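Local coordinates for putative hemolysin (Streptococcus mutans UA159, PDB 2RK5), which is a putative membrane hemolysin, represented here by its transporter-associated (CorC_HlyC) domain, a domain family tentatively linked to flavin adenine dinucleotide binding, at residues Y10-T15 with E23-D28; D32-I37 with Y41-G46; T47-E52 with G76-L81. One frame throughout, in Å; residues are numbered along the deposited sequence.

How the interactions relate
From the N terminus, interaction 1 comes first: after strand 9-13 the chain turns through helix 18-25, whose C-terminal end packs back on the strand, closing a short loop. Interaction 2 follows within the next connection, where the loop ahead of helix 37-45 folds against that helix. Interaction 3 closes the longest loop, from the segment after helix 37-45 round strands 56-61 and 64-74 to the start of strand 77-85. The three run in series, none enclosing or interleaving with another. They still touch: strands 9-13 and 77-85 are sheet neighbours, joining interactions 1 and 3, while L42 on V78 joins 2 to 3. Interactions 2 and 3 also meet the second subunit.

Interaction 1. Residues Y10-T15 with E23-D28; sequences YIVLGT and EYFETD
The ring of Y10, on strand 9-13, receives two aromatic edges from the last turn of helix 18-25, those of F25 and Y24. The tighter meeting is with F25, whose CE1 lies 3.6 Å from Y10 CD2, above the tyrosine face and displaced toward its rim. The planes stand at 89° with centroids 5.0 Å apart, a clean T-shaped pair. The outer end of the F25 ring lies between two alternate residues of the strand: CE1 is on Y10, and CE2, on the other side of CZ, is 3.9 Å from V12 CG1. Its CG is anti to the carbonyl carbon (chi1 -69°), which swings a side chain that starts alongside the strand inward to meet it. V12 and F25 are both buried, and F21 lies beside F25 as well.

Y24 belongs to the looser, solvent side. Its OH comes obliquely to Y10 CE1 at 3.7 Å, with Y24 CE2 following at 3.9 Å, and the ring edge points at the Y10 face in an offset manner. Y24 CD2 covers one face of F25, so F25 packs between its helix neighbour and the strand. The whole is an aromatic cluster in which Y10 receives two edges, fastening a helix end to an antiparallel sheet.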
loop_
_atom_site.group_PDB
_atom_site.type_symbol
_atom_site.label_atom_id
_atom_site.label_comp_id
_atom_site.label_asym_id
_atom_site.label_seq_id
_atom_site.Cartn_x
_atom_site.Cartn_y
_atom_site.Cartn_z
ATOM N N TYR A 10 -0.382 18.274 -11.873
ATOM C CA TYR A 10 0.122 18.487 -10.519
ATOM C C TYR A 10 0.858 17.269 -9.977
ATOM O O TYR A 10 0.571 16.142 -10.380
ATOM C CB TYR A 10 -1.032 18.809 -9.567
ATOM C CG TYR A 10 -1.911 19.936 -10.032
ATOM C CD1 TYR A 10 -1.762 21.218 -9.530
ATOM C CD2 TYR A 10 -2.883 19.724 -11.000
ATOM C CE1 TYR A 10 -2.564 22.271 -9.994
ATOM C CE2 TYR A 10 -3.691 20.766 -11.450
ATOM C CZ TYR A 10 -3.520 22.035 -10.948
ATOM O OH TYR A 10 -4.311 23.090 -11.394
ATOM N N ILE A 11 1.822 17.513 -9.091
ATOM C CA ILE A 11 2.394 16.449 -8.267
ATOM C C ILE A 11 1.919 16.674 -6.849
ATOM O O ILE A 11 2.019 17.787 -6.324
ATOM C CB ILE A 11 3.941 16.393 -8.328
ATOM C CG1 ILE A 11 4.398 16.157 -9.768
ATOM C CG2 ILE A 11 4.494 15.300 -7.432
ATOM C CD1 ILE A 11 4.087 14.795 -10.319
ATOM N N VAL A 12 1.346 15.627 -6.252
ATOM C CA VAL A 12 0.933 15.656 -4.844
ATOM C C VAL A 12 1.658 14.591 -4.042
ATOM O O VAL A 12 1.897 13.502 -4.540
ATOM C CB VAL A 12 -0.606 15.493 -4.629
ATOM C CG1 VAL A 12 -1.342 16.562 -5.427
ATOM C CG2 VAL A 12 -1.094 14.114 -4.940
ATOM N N LEU A 13 1.948 14.930 -2.782
ATOM C CA LEU A 13 2.445 13.973 -1.833
ATOM C C LEU A 13 1.347 12.976 -1.484
ATOM O O LEU A 13 0.192 13.358 -1.260
ATOM C CB LEU A 13 2.947 14.652 -0.566
ATOM C CG LEU A 13 4.047 15.685 -0.806
ATOM C CD1 LEU A 13 4.542 16.142 0.552
ATOM C CD2 LEU A 13 5.195 15.147 -1.679
ATOM N N GLY A 14 1.716 11.697 -1.447
ATOM C CA GLY A 14 0.752 10.653 -1.120
ATOM C C GLY A 14 0.121 10.840 0.245
ATOM O O GLY A 14 -0.982 10.383 0.514
ATOM N N THR A 15 0.870 11.469 1.137
ATOM C CA THR A 15 0.422 11.706 2.522
ATOM C C THR A 15 -0.556 12.879 2.616
ATOM O O THR A 15 -1.115 13.132 3.676
ATOM C CB THR A 15 1.619 11.963 3.474
ATOM O OG1 THR A 15 2.442 12.972 2.892
ATOM C CG2 THR A 15 2.398 10.682 3.672
ATOM N N GLU A 23 -9.947 20.272 -0.756
ATOM C CA GLU A 23 -9.948 21.728 -0.644
ATOM C C GLU A 23 -9.153 22.356 -1.805
ATOM O O GLU A 23 -9.616 23.323 -2.439
ATOM C CB GLU A 23 -9.413 22.181 0.726
ATOM C CG GLU A 23 -9.412 23.677 0.936
ATOM C CD GLU A 23 -8.749 24.081 2.255
ATOM O OE1 GLU A 23 -7.565 23.709 2.466
ATOM O OE2 GLU A 23 -9.404 24.766 3.081
ATOM N N TYR A 24 -7.992 21.776 -2.114
ATOM C CA TYR A 24 -7.121 22.293 -3.157
ATOM C C TYR A 24 -7.735 22.158 -4.548
ATOM O O TYR A 24 -7.698 23.087 -5.381
ATOM C CB TYR A 24 -5.780 21.542 -3.104
ATOM C CG TYR A 24 -4.719 22.106 -4.028
ATOM C CD1 TYR A 24 -3.819 23.053 -3.588
ATOM C CD2 TYR A 24 -4.641 21.690 -5.345
ATOM C CE1 TYR A 24 -2.858 23.570 -4.452
ATOM C CE2 TYR A 24 -3.699 22.214 -6.219
ATOM C CZ TYR A 24 -2.811 23.139 -5.767
ATOM O OH TYR A 24 -1.885 23.653 -6.659
ATOM N N PHE A 25 -8.290 20.981 -4.809
ATOM C CA PHE A 25 -8.814 20.641 -6.133
ATOM C C PHE A 25 -10.298 20.870 -6.307
ATOM O O PHE A 25 -10.812 20.702 -7.408
ATOM C CB PHE A 25 -8.438 19.185 -6.503
ATOM C CG PHE A 25 -6.972 18.993 -6.746
ATOM C CD1 PHE A 25 -6.409 19.410 -7.942
ATOM C CD2 PHE A 25 -6.150 18.437 -5.789
ATOM C CE1 PHE A 25 -5.063 19.244 -8.172
ATOM C CE2 PHE A 25 -4.806 18.311 -6.016
ATOM C CZ PHE A 25 -4.269 18.708 -7.203
ATOM N N GLU A 26 -10.970 21.308 -5.244
ATOM C CA GLU A 26 -12.421 21.598 -5.288
ATOM C C GLU A 26 -13.210 20.346 -5.635
ATOM O O GLU A 26 -14.155 20.357 -6.444
ATOM C CB GLU A 26 -12.753 22.788 -6.219
ATOM C CG GLU A 26 -11.926 24.017 -5.847
ATOM C CD GLU A 26 -12.360 25.332 -6.519
ATOM O OE1 GLU A 26 -13.247 25.341 -7.389
ATOM O OE2 GLU A 26 -11.788 26.382 -6.139
ATOM N N THR A 27 -12.820 19.243 -4.996
ATOM C CA THR A 27 -13.457 17.964 -5.226
ATOM C C THR A 27 -14.034 17.431 -3.901
ATOM O O THR A 27 -13.966 18.111 -2.851
ATOM C CB THR A 27 -12.425 16.963 -5.817
ATOM O OG1 THR A 27 -11.250 16.960 -5.002
ATOM C CG2 THR A 27 -12.027 17.390 -7.221
ATOM N N ASP A 28 -14.633 16.243 -3.986
ATOM C CA ASP A 28 -15.304 15.591 -2.858
ATOM C C ASP A 28 -15.008 14.087 -2.828
ATOM O O ASP A 28 -15.902 13.263 -2.593
ATOM C CB ASP A 28 -16.839 15.857 -2.908
ATOM C CG ASP A 28 -17.545 15.135 -4.090
ATOM O OD1 ASP A 28 -16.872 14.525 -4.966
ATOM O OD2 ASP A 28 -18.806 15.167 -4.129
#

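Interaction 2. Residues D32-I37 with Y41-G46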
loop_
_atom_site.group_PDB
_atom_site.type_symbol
_atom_site.label_atom_id
_atom_site.label_comp_id
_atom_site.label_asym_id
_atom_site.label_seq_id
_atom_site.Cartn_x
_atom_site.Cartn_y
_atom_site.Cartn_z
ATOM N N ASP A 32 -14.201 4.571 2.176
ATOM C CA ASP A 32 -14.180 3.971 3.492
ATOM C C ASP A 32 -12.769 3.574 3.894
ATOM O O ASP A 32 -12.030 3.024 3.091
ATOM C CB ASP A 32 -15.090 2.730 3.510
ATOM C CG ASP A 32 -16.589 3.080 3.587
ATOM O OD1 ASP A 32 -16.972 4.244 3.834
ATOM O OD2 ASP A 32 -17.399 2.141 3.443
ATOM N N ASN A 33 -12.402 3.858 5.140
ATOM C CA ASN A 33 -11.095 3.438 5.687
ATOM C C ASN A 33 -9.909 4.063 4.969
ATOM O O ASN A 33 -8.815 3.485 4.917
ATOM C CB ASN A 33 -10.947 1.898 5.719
ATOM C CG ASN A 33 -9.829 1.407 6.674
ATOM O OD1 ASN A 33 -9.411 2.133 7.568
ATOM N ND2 ASN A 33 -9.370 0.152 6.495
ATOM N N VAL A 34 -10.138 5.256 4.411
ATOM C CA VAL A 34 -9.107 6.029 3.773
ATOM C C VAL A 34 -9.019 7.450 4.324
ATOM O O VAL A 34 -10.043 8.118 4.470
ATOM C CB VAL A 34 -9.393 6.077 2.233
ATOM C CG1 VAL A 34 -8.585 7.146 1.509
ATOM C CG2 VAL A 34 -9.144 4.689 1.676
ATOM N N ASP A 35 -7.784 7.893 4.552
ATOM C CA ASP A 35 -7.507 9.245 5.007
ATOM C C ASP A 35 -6.718 10.111 4.065
ATOM O O ASP A 35 -6.801 11.340 4.170
ATOM C CB ASP A 35 -6.805 9.170 6.361
ATOM C CG ASP A 35 -7.724 8.585 7.426
ATOM O OD1 ASP A 35 -8.839 9.122 7.613
ATOM O OD2 ASP A 35 -7.330 7.604 8.044
ATOM N N THR A 36 -5.915 9.489 3.198
ATOM C CA THR A 36 -5.020 10.268 2.338
ATOM C C THR A 36 -5.237 9.942 0.872
ATOM O O THR A 36 -5.897 8.972 0.520
ATOM C CB THR A 36 -3.521 9.962 2.627
ATOM O OG1 THR A 36 -3.202 8.611 2.266
ATOM C CG2 THR A 36 -3.189 10.183 4.074
ATOM N N ILE A 37 -4.711 10.802 0.014
ATOM C CA ILE A 37 -4.831 10.614 -1.425
ATOM C C ILE A 37 -4.148 9.317 -1.868
ATOM O O ILE A 37 -4.703 8.617 -2.739
ATOM C CB ILE A 37 -4.356 11.848 -2.203
ATOM C CG1 ILE A 37 -4.783 11.751 -3.677
ATOM C CG2 ILE A 37 -2.858 12.119 -2.004
ATOM C CD1 ILE A 37 -6.283 11.643 -3.889
ATOM N N TYR A 41 -6.110 6.343 -3.817
ATOM C CA TYR A 41 -5.601 5.810 -5.085
ATOM C C TYR A 41 -5.364 4.311 -4.971
ATOM O O TYR A 41 -5.795 3.522 -5.838
ATOM C CB TYR A 41 -4.315 6.524 -5.431
ATOM C CG TYR A 41 -3.502 5.866 -6.489
ATOM C CD1 TYR A 41 -3.709 6.136 -7.844
ATOM C CD2 TYR A 41 -2.438 5.048 -6.147
ATOM C CE1 TYR A 41 -2.909 5.554 -8.837
ATOM C CE2 TYR A 41 -1.659 4.437 -7.133
ATOM C CZ TYR A 41 -1.870 4.716 -8.467
ATOM O OH TYR A 41 -1.043 4.130 -9.404
ATOM N N LEU A 42 -4.708 3.886 -3.905
ATOM C CA LEU A 42 -4.357 2.447 -3.783
ATOM C C LEU A 42 -5.597 1.556 -3.633
ATOM O O LEU A 42 -5.679 0.437 -4.201
ATOM C CB LEU A 42 -3.405 2.178 -2.605
ATOM C CG LEU A 42 -1.982 2.716 -2.824
ATOM C CD1 LEU A 42 -1.181 2.601 -1.512
ATOM C CD2 LEU A 42 -1.259 1.983 -3.963
ATOM N N THR A 43 -6.569 2.039 -2.860
ATOM C CA THR A 43 -7.826 1.286 -2.694
ATOM C C THR A 43 -8.605 1.260 -4.013
ATOM O O THR A 43 -9.294 0.265 -4.314
ATOM C CB THR A 43 -8.665 1.844 -1.551
ATOM O OG1 THR A 43 -8.988 3.175 -1.842
ATOM C CG2 THR A 43 -7.905 1.851 -0.303
ATOM N N GLY A 44 -8.486 2.322 -4.812
ATOM C CA GLY A 44 -9.117 2.379 -6.140
ATOM C C GLY A 44 -8.507 1.479 -7.193
ATOM O O GLY A 44 -9.225 0.860 -7.977
ATOM N N VAL A 45 -7.183 1.431 -7.281
ATOM C CA VAL A 45 -6.517 0.522 -8.255
ATOM C C VAL A 45 -6.383 -0.940 -7.763
ATOM O O VAL A 45 -6.270 -1.879 -8.563
ATOM C CB VAL A 45 -5.082 1.030 -8.657
ATOM C CG1 VAL A 45 -5.164 2.422 -9.276
ATOM C CG2 VAL A 45 -4.127 1.046 -7.479
ATOM N N GLY A 46 -6.236 -1.136 -6.455
ATOM C CA GLY A 46 -6.157 -2.480 -5.883
ATOM C C GLY A 46 -4.864 -3.244 -6.091
ATOM O O GLY A 46 -4.858 -4.470 -5.995
#
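The N-terminal end of helix 37-45, with T36 as its N-cap, is the element to which this contact belongs. T36 OG1 caps G39 N, and Y41 N donates to I37 O in an i to i+4 bond of the first turn, 2.9 Å long and nearly straight at 163°. Y41 CB lies beside the same I37 O at 3.4 Å, as is usual in a helix.

Earlier in the loop, V34 lies against T43, two residues beyond Y41. V34 CG2 meets T43 CG2 at 3.7 Å, methyl against methyl, the two side chains meeting at a slant. T43 OG1 takes the position between the backbone N and carbonyl carbon (chi1 61°), which turns it back to hydrogen-bond with G39 O and F40 O and leaves CG2 to face the valine. The loop is also gripped by the second subunit: D75 of the second subunit bonds to T36 OG1 and D35 N and packs on V34, and V73 O of the second subunit bonds to N33 ND2.

Within the chain, V34 and I37 rest on L18 of helix 18-25. The Y41 side chain packs on L68 and N70 of strand 64-74 and on V78 and L81 of strand 77-85, its OH bonded to E55 O.

Interaction 3. Residues T47-E52 with G76-L81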
loop_
_atom_site.group_PDB
_atom_site.type_symbol
_atom_site.label_atom_id
_atom_site.label_comp_id
_atom_site.label_asym_id
_atom_site.label_seq_id
_atom_site.Cartn_x
_atom_site.Cartn_y
_atom_site.Cartn_z
ATOM N N THR A 47 -3.762 -2.521 -6.282
ATOM C CA THR A 47 -2.475 -3.078 -6.735
ATOM C C THR A 47 -1.343 -2.182 -6.307
ATOM O O THR A 47 -1.478 -1.014 -6.434
ATOM C CB THR A 47 -2.439 -3.142 -8.302
ATOM O OG1 THR A 47 -2.561 -1.830 -8.863
ATOM C CG2 THR A 47 -3.603 -3.957 -8.810
ATOM N N ILE A 48 -0.228 -2.705 -5.822
ATOM C CA ILE A 48 0.928 -1.846 -5.706
ATOM C C ILE A 48 1.506 -1.641 -7.127
ATOM O O ILE A 48 2.023 -2.603 -7.707
ATOM C CB ILE A 48 2.004 -2.451 -4.752
ATOM C CG1 ILE A 48 1.391 -2.731 -3.375
ATOM C CG2 ILE A 48 3.218 -1.487 -4.614
ATOM C CD1 ILE A 48 0.642 -1.535 -2.729
ATOM N N PRO A 49 1.368 -0.426 -7.723
ATOM C CA PRO A 49 2.082 -0.189 -8.992
ATOM C C PRO A 49 3.554 -0.068 -8.779
ATOM O O PRO A 49 3.982 -0.011 -7.640
ATOM C CB PRO A 49 1.629 1.215 -9.393
ATOM C CG PRO A 49 1.344 1.879 -8.106
ATOM C CD PRO A 49 0.642 0.789 -7.314
ATOM N N SER A 50 4.275 0.052 -9.902
ATOM C CA SER A 50 5.670 0.486 -9.946
ATOM C C SER A 50 5.874 1.477 -11.095
ATOM O O SER A 50 4.956 1.737 -11.930
ATOM C CB SER A 50 6.588 -0.718 -10.153
ATOM O OG SER A 50 6.313 -1.386 -11.367
ATOM N N GLN A 51 7.080 2.034 -11.176
ATOM C CA GLN A 51 7.397 2.903 -12.302
ATOM C C GLN A 51 7.297 2.127 -13.629
ATOM O O GLN A 51 6.854 2.668 -14.647
ATOM C CB GLN A 51 8.768 3.553 -12.137
ATOM C CG GLN A 51 9.129 4.402 -13.341
ATOM C CD GLN A 51 10.181 5.453 -13.071
ATOM O OE1 GLN A 51 10.748 5.536 -11.977
ATOM N NE2 GLN A 51 10.452 6.271 -14.089
ATOM N N GLU A 52 7.688 0.855 -13.621
ATOM C CA GLU A 52 7.642 0.042 -14.832
ATOM C C GLU A 52 6.208 -0.290 -15.215
ATOM O O GLU A 52 5.892 -0.400 -16.396
ATOM C CB GLU A 52 8.420 -1.267 -14.631
ATOM C CG GLU A 52 9.917 -1.088 -14.446
ATOM C CD GLU A 52 10.364 -0.808 -13.015
ATOM O OE1 GLU A 52 9.510 -0.620 -12.110
ATOM O OE2 GLU A 52 11.601 -0.773 -12.802
ATOM N N GLY A 76 6.135 -0.408 -1.201
ATOM C CA GLY A 76 4.680 -0.586 -1.346
ATOM C C GLY A 76 3.826 0.644 -1.080
ATOM O O GLY A 76 2.577 0.597 -1.151
ATOM N N ARG A 77 4.458 1.758 -0.732
ATOM C CA ARG A 77 3.701 2.985 -0.507
ATOM C C ARG A 77 3.823 3.851 -1.757
ATOM O O ARG A 77 4.918 4.087 -2.230
ATOM C CB ARG A 77 4.225 3.741 0.721
ATOM C CG ARG A 77 3.199 4.687 1.337
ATOM C CD ARG A 77 1.938 3.961 1.801
ATOM N NE ARG A 77 0.850 4.902 2.076
ATOM C CZ ARG A 77 -0.440 4.584 2.222
ATOM N NH1 ARG A 77 -0.874 3.337 2.072
ATOM N NH2 ARG A 77 -1.311 5.525 2.518
ATOM N N VAL A 78 2.700 4.328 -2.296
ATOM C CA VAL A 78 2.765 5.395 -3.285
ATOM C C VAL A 78 3.022 6.661 -2.499
ATOM O O VAL A 78 2.168 7.138 -1.745
ATOM C CB VAL A 78 1.466 5.507 -4.070
ATOM C CG1 VAL A 78 1.643 6.505 -5.198
ATOM C CG2 VAL A 78 1.092 4.133 -4.623
ATOM N N THR A 79 4.183 7.250 -2.697
ATOM C CA THR A 79 4.577 8.451 -1.956
ATOM C C THR A 79 4.362 9.767 -2.737
ATOM O O THR A 79 4.301 10.843 -2.119
ATOM C CB THR A 79 6.022 8.339 -1.511
ATOM O OG1 THR A 79 6.843 8.225 -2.660
ATOM C CG2 THR A 79 6.202 7.113 -0.647
ATOM N N LYS A 80 4.271 9.689 -4.062
ATOM C CA LYS A 80 3.955 10.837 -4.915
ATOM C C LYS A 80 3.047 10.397 -6.025
ATOM O O LYS A 80 3.220 9.310 -6.578
ATOM C CB LYS A 80 5.192 11.478 -5.519
ATOM C CG LYS A 80 6.108 12.151 -4.518
ATOM C CD LYS A 80 7.210 12.997 -5.176
ATOM C CE LYS A 80 8.142 13.614 -4.100
ATOM N NZ LYS A 80 9.328 14.351 -4.653
ATOM N N LEU A 81 2.064 11.244 -6.321
ATOM C CA LEU A 81 1.121 11.015 -7.405
ATOM C C LEU A 81 1.146 12.183 -8.370
ATOM O O LEU A 81 1.269 13.331 -7.953
ATOM C CB LEU A 81 -0.300 10.896 -6.871
ATOM C CG LEU A 81 -0.739 9.613 -6.186
ATOM C CD1 LEU A 81 -2.090 9.858 -5.488
ATOM C CD2 LEU A 81 -0.903 8.485 -7.218
#
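An apolar methyl set directly against a backbone carbonyl is the odd feature here: I48 CD1 lies 3.3 Å from G76 O. The other branch of the isoleucine touches as well, CG2 lying 3.7 Å from G76 CA, so both arms of I48 bear on one glycine. The first torsion sets the two branches, with CG1 anti to the carbonyl carbon (chi1 -56°) and CG2 anti to the backbone N, and the second (chi2 -52°) then brings CD1 to G76 O. G76 has a positive phi of 78°, favourable to glycine, and sits at the turn between strands 64-74 and 77-85.

One residue further along the loop, P49 CG approaches V78 CG2 at 4.2 Å, a more relaxed contact between side chains that meet at about a right angle. Y41 of helix 37-45 touches both P49 and V78, and L42 touches V78, adding to the apolar packing. I48 also packs on L42 of the second subunit.

The two segments share no hydrogen bond. The loop at 47-52 is therefore fitted to the start of strand 77-85 chiefly by van der Waals packing, perhaps with a weak polar component where CD1 meets G76 O.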